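Local coordinates for protein cellulase (Bacillus sp. BG-CS10, PDB 5E09) that probably hydrolyses beta-1,4-glucosidic bonds of cellulose with a family 5 glycosidase barrel joined to carbohydrate-binding modules, including one of family 46, at residues N258-A262 with N263-V267; A198-Q201 with D202-N205. All coordinates share one frame; numbering follows the deposited sequence.

Contact 1 (N258-A262 with N263-V267)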
loop_
_atom_site.group_PDB
_atom_site.type_symbol
_atom_site.label_atom_id
_atom_site.label_comp_id
_atom_site.label_asym_id
_atom_site.label_seq_id
_atom_site.Cartn_x
_atom_site.Cartn_y
_atom_site.Cartn_z
ATOM N N ASN A 258 -17.364 0.635 15.042
ATOM C CA ASN A 258 -18.736 0.664 15.544
ATOM C C ASN A 258 -19.541 -0.553 15.109
ATOM O O ASN A 258 -20.293 -1.127 15.901
ATOM C CB ASN A 258 -19.458 1.931 15.087
ATOM C CG ASN A 258 -18.773 3.190 15.564
ATOM O OD1 ASN A 258 -18.077 3.188 16.585
ATOM N ND2 ASN A 258 -18.964 4.282 14.827
ATOM N N THR A 259 -19.380 -0.953 13.852
ATOM C CA THR A 259 -20.184 -2.053 13.338
ATOM C C THR A 259 -19.750 -3.416 13.876
ATOM O O THR A 259 -20.593 -4.227 14.245
ATOM C CB THR A 259 -20.161 -2.086 11.803
ATOM O OG1 THR A 259 -20.646 -0.836 11.302
ATOM C CG2 THR A 259 -21.042 -3.214 11.278
ATOM N N PHE A 260 -18.447 -3.669 13.934
ATOM C CA PHE A 260 -17.967 -5.003 14.293
ATOM C C PHE A 260 -17.256 -5.087 15.647
ATOM O O PHE A 260 -17.712 -5.792 16.551
ATOM C CB PHE A 260 -17.031 -5.528 13.211
ATOM C CG PHE A 260 -17.694 -5.750 11.887
ATOM C CD1 PHE A 260 -18.589 -6.794 11.712
ATOM C CD2 PHE A 260 -17.411 -4.930 10.810
ATOM C CE1 PHE A 260 -19.199 -7.006 10.491
ATOM C CE2 PHE A 260 -18.018 -5.141 9.581
ATOM C CZ PHE A 260 -18.912 -6.178 9.426
ATOM N N THR A 261 -16.130 -4.390 15.773
ATOM C CA THR A 261 -15.298 -4.478 16.974
ATOM C C THR A 261 -16.059 -4.098 18.252
ATOM O O THR A 261 -15.877 -4.721 19.294
ATOM C CB THR A 261 -14.042 -3.588 16.840
ATOM O OG1 THR A 261 -13.219 -4.082 15.773
ATOM C CG2 THR A 261 -13.230 -3.590 18.127
ATOM N N ALA A 262 -16.914 -3.083 18.161
ATOM C CA ALA A 262 -17.718 -2.645 19.300
ATOM C C ALA A 262 -18.632 -3.767 19.791
ATOM O O ALA A 262 -18.844 -3.931 20.993
ATOM C CB ALA A 262 -18.532 -1.420 18.935
ATOM N N ASN A 263 -19.171 -4.538 18.853
ATOM C CA ASN A 263 -19.868 -5.773 19.190
ATOM C C ASN A 263 -18.832 -6.888 19.255
ATOM O O ASN A 263 -17.632 -6.632 19.203
ATOM C CB ASN A 263 -20.858 -6.148 18.089
ATOM C CG ASN A 263 -21.857 -5.040 17.808
ATOM O OD1 ASN A 263 -22.543 -4.563 18.713
ATOM N ND2 ASN A 263 -21.931 -4.611 16.553
ATOM N N GLY A 264 -19.257 -8.132 19.362
ATOM C CA GLY A 264 -18.297 -9.211 19.489
ATOM C C GLY A 264 -17.418 -9.593 18.323
ATOM O O GLY A 264 -16.635 -10.538 18.422
ATOM N N ILE A 265 -17.558 -8.893 17.202
ATOM C CA ILE A 265 -16.793 -9.296 16.021
ATOM C C ILE A 265 -15.447 -8.627 15.750
ATOM O O ILE A 265 -15.371 -7.419 15.522
ATOM C CB ILE A 265 -17.708 -9.077 14.797
ATOM C CG1 ILE A 265 -19.119 -9.590 15.102
ATOM C CG2 ILE A 265 -17.122 -9.745 13.560
ATOM C CD1 ILE A 265 -20.094 -9.422 13.967
ATOM N N PRO A 266 -14.375 -9.428 15.753
ATOM C CA PRO A 266 -13.021 -8.929 15.509
ATOM C C PRO A 266 -12.779 -8.669 14.023
ATOM O O PRO A 266 -13.329 -9.374 13.175
ATOM C CB PRO A 266 -12.140 -10.063 16.022
ATOM C CG PRO A 266 -12.953 -11.286 15.771
ATOM C CD PRO A 266 -14.392 -10.883 15.986
ATOM N N VAL A 267 -11.961 -7.666 13.722
ATOM C CA VAL A 267 -11.709 -7.268 12.349
ATOM C C VAL A 267 -10.250 -7.493 11.948
ATOM O O VAL A 267 -9.327 -7.198 12.710
ATOM C CB VAL A 267 -12.075 -5.784 12.130
ATOM C CG1 VAL A 267 -11.782 -5.354 10.691
ATOM C CG2 VAL A 267 -13.535 -5.545 12.481
HETATM O O HOH W 1 -11.600 -5.985 16.268
#

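Contact 2 (A198-Q201 with D202-N205)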
loop_
_atom_site.group_PDB
_atom_site.type_symbol
_atom_site.label_atom_id
_atom_site.label_comp_id
_atom_site.label_asym_id
_atom_site.label_seq_id
_atom_site.Cartn_x
_atom_site.Cartn_y
_atom_site.Cartn_z
ATOM N N ALA A 198 -14.764 -3.656 0.796
ATOM C CA ALA A 198 -14.858 -2.211 0.992
ATOM C C ALA A 198 -15.527 -1.878 2.326
ATOM O O ALA A 198 -15.994 -2.767 3.031
ATOM C CB ALA A 198 -15.614 -1.572 -0.158
ATOM N N THR A 199 -15.592 -0.595 2.665
ATOM C CA THR A 199 -15.959 -0.208 4.023
ATOM C C THR A 199 -17.180 0.700 4.133
ATOM O O THR A 199 -17.387 1.330 5.169
ATOM C CB THR A 199 -14.773 0.493 4.722
ATOM O OG1 THR A 199 -14.466 1.720 4.045
ATOM C CG2 THR A 199 -13.547 -0.410 4.716
ATOM N N SER A 200 -17.994 0.762 3.083
ATOM C CA SER A 200 -19.253 1.499 3.144
ATOM C C SER A 200 -20.149 0.933 4.241
ATOM O O SER A 200 -20.170 -0.279 4.471
ATOM C CB SER A 200 -19.975 1.449 1.799
ATOM O OG SER A 200 -19.151 1.963 0.769
ATOM N N GLN A 201 -20.886 1.808 4.915
ATOM C CA GLN A 201 -21.737 1.378 6.021
ATOM C C GLN A 201 -22.706 0.267 5.606
ATOM O O GLN A 201 -22.964 -0.648 6.382
ATOM C CB GLN A 201 -22.514 2.567 6.593
ATOM C CG GLN A 201 -23.263 2.258 7.880
ATOM C CD GLN A 201 -22.376 1.626 8.939
ATOM O OE1 GLN A 201 -21.411 2.233 9.403
ATOM N NE2 GLN A 201 -22.699 0.396 9.323
ATOM N N ASP A 202 -23.221 0.329 4.381
ATOM C CA ASP A 202 -24.181 -0.676 3.939
ATOM C C ASP A 202 -23.533 -2.048 3.764
ATOM O O ASP A 202 -24.100 -3.075 4.166
ATOM C CB ASP A 202 -24.855 -0.253 2.635
ATOM C CG ASP A 202 -25.904 -1.252 2.178
ATOM O OD1 ASP A 202 -26.904 -1.447 2.910
ATOM O OD2 ASP A 202 -25.731 -1.845 1.091
ATOM N N LEU A 203 -22.345 -2.066 3.169
ATOM C CA LEU A 203 -21.590 -3.302 3.023
ATOM C C LEU A 203 -21.240 -3.888 4.393
ATOM O O LEU A 203 -21.397 -5.094 4.636
ATOM C CB LEU A 203 -20.328 -3.046 2.200
ATOM C CG LEU A 203 -20.575 -2.325 0.871
ATOM C CD1 LEU A 203 -19.276 -2.096 0.125
ATOM C CD2 LEU A 203 -21.552 -3.098 -0.001
ATOM N N LEU A 204 -20.786 -3.024 5.294
ATOM C CA LEU A 204 -20.487 -3.442 6.661
ATOM C C LEU A 204 -21.711 -4.088 7.301
ATOM O O LEU A 204 -21.621 -5.175 7.881
ATOM C CB LEU A 204 -20.011 -2.256 7.503
ATOM C CG LEU A 204 -18.704 -1.593 7.065
ATOM C CD1 LEU A 204 -18.386 -0.399 7.955
ATOM C CD2 LEU A 204 -17.553 -2.596 7.058
ATOM N N ASN A 205 -22.854 -3.422 7.168
ATOM C CA ASN A 205 -24.104 -3.917 7.730
ATOM C C ASN A 205 -24.491 -5.280 7.186
ATOM O O ASN A 205 -24.938 -6.139 7.935
ATOM C CB ASN A 205 -25.239 -2.929 7.469
ATOM C CG ASN A 205 -25.139 -1.694 8.333
ATOM O OD1 ASN A 205 -24.582 -1.738 9.430
ATOM N ND2 ASN A 205 -25.667 -0.578 7.840
#

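Contact 1 (N258-A262 with N263-V267)
N263 turns its side-chain amide back over the end of helix 243-261 and offers ND2 to the carbonyl O of T259, 2.7 Å away. With CG beside its own backbone N (chi1 -56°), the amide folds back along the last turn. The bond is bent, 129° at the hydrogen, and therefore weak for all its shortness. Asparagine suits the place because its short amide can reach a carbonyl near the end of the helix; beyond the turn N263 also touches H208. G264 carries the chain round the bend, and I265 then sends its backbone N to F260 O, another weak bond at 3.2 Å. The I265 side chain approaches the edge of the F260 ring: CD1 lies near the ring plane, 3.8 Å from F260 CD1, while CG2 meets the same ring carbon. Over one face of that ring sits CG2 of T259, whose hydroxyl bonds to R255 O. P266 faces away toward helix 9-15, packing on I10 and V14. V267 opens the seventh barrel strand and brings CG2 to 3.6 Å from F260 CB. Its chi1 of 179° sets CG1 anti to the backbone N and leaves CG2 beside that N, on the F260 side. Nearby a water accepts the N-H of V267 at 3.1 Å and also bonds OG1 of T261. The direct polar bonds are thus weak and bent, and the close-packed part of the turn is apolar: F260 meets I265 at its ring edge and V267 at CB.

Contact 2 (A198-Q201 with D202-N205)
L204 and S200 form the first full helical link of this turn: the N-H of L204 points almost straight at S200 O, 2.9 Å away with 173° at the hydrogen. The next i to i+4 bond follows at once, from N205 N to Q201 O at 2.9 Å. Around the first of these the packing is close. L204, with CG beside its backbone N, lays CD1 against T199 O at 3.4 Å. L203 extends along the loop instead, its CD1 meeting A198 CB at 3.7 Å and its CG lying 3.9 Å from S200 CB. Leucines suit these two positions because both are buried, L203 toward helix 161-181 and L204 toward helix 243-261. The exposed residues are S200 and D202. S200 holds the N-cap position, but its hydroxyl makes no capping bond; D202 has a long, weak ion pair with R206. Q201 and N205, one helical turn apart and partly exposed, join their amides near the border with helix 243-261. The bend at chi2 brings the end of Q201 round, and NE2 gives a hydrogen bond to N205 OD1 at 2.8 Å, with the acceptor close to the plane of the Q201 amide. From the N205 side, however, the donor stands 50° out of the carbonyl plane, and the two amide planes are turned 43° apart. Chemically, the buried part combines regular helical backbone bonds with leucine packing, whereas the more open part has a bent amide-amide bond that approaches its acceptor from above the carbonyl plane.

How the contacts relate
Both contacts belong to the eight-stranded parallel barrel of the cellulase domain, and they follow in series, neither nested nor crossing. Contact 2 comes first, where the loop after the fifth strand, 190-193, enters helix 201-214. The chain then runs through strand 219-225 and helix 243-261, and contact 1 closes the turn from that helix into strand 267-272. The contacts' centres are 13 Å apart, yet they touch: the ring of F260 packs against the backbone of L204, and T259 OG1 is probably hydrogen-bonded to Q201 NE2. Together they tie two neighbouring outer helices of the barrel through both apolar and polar links.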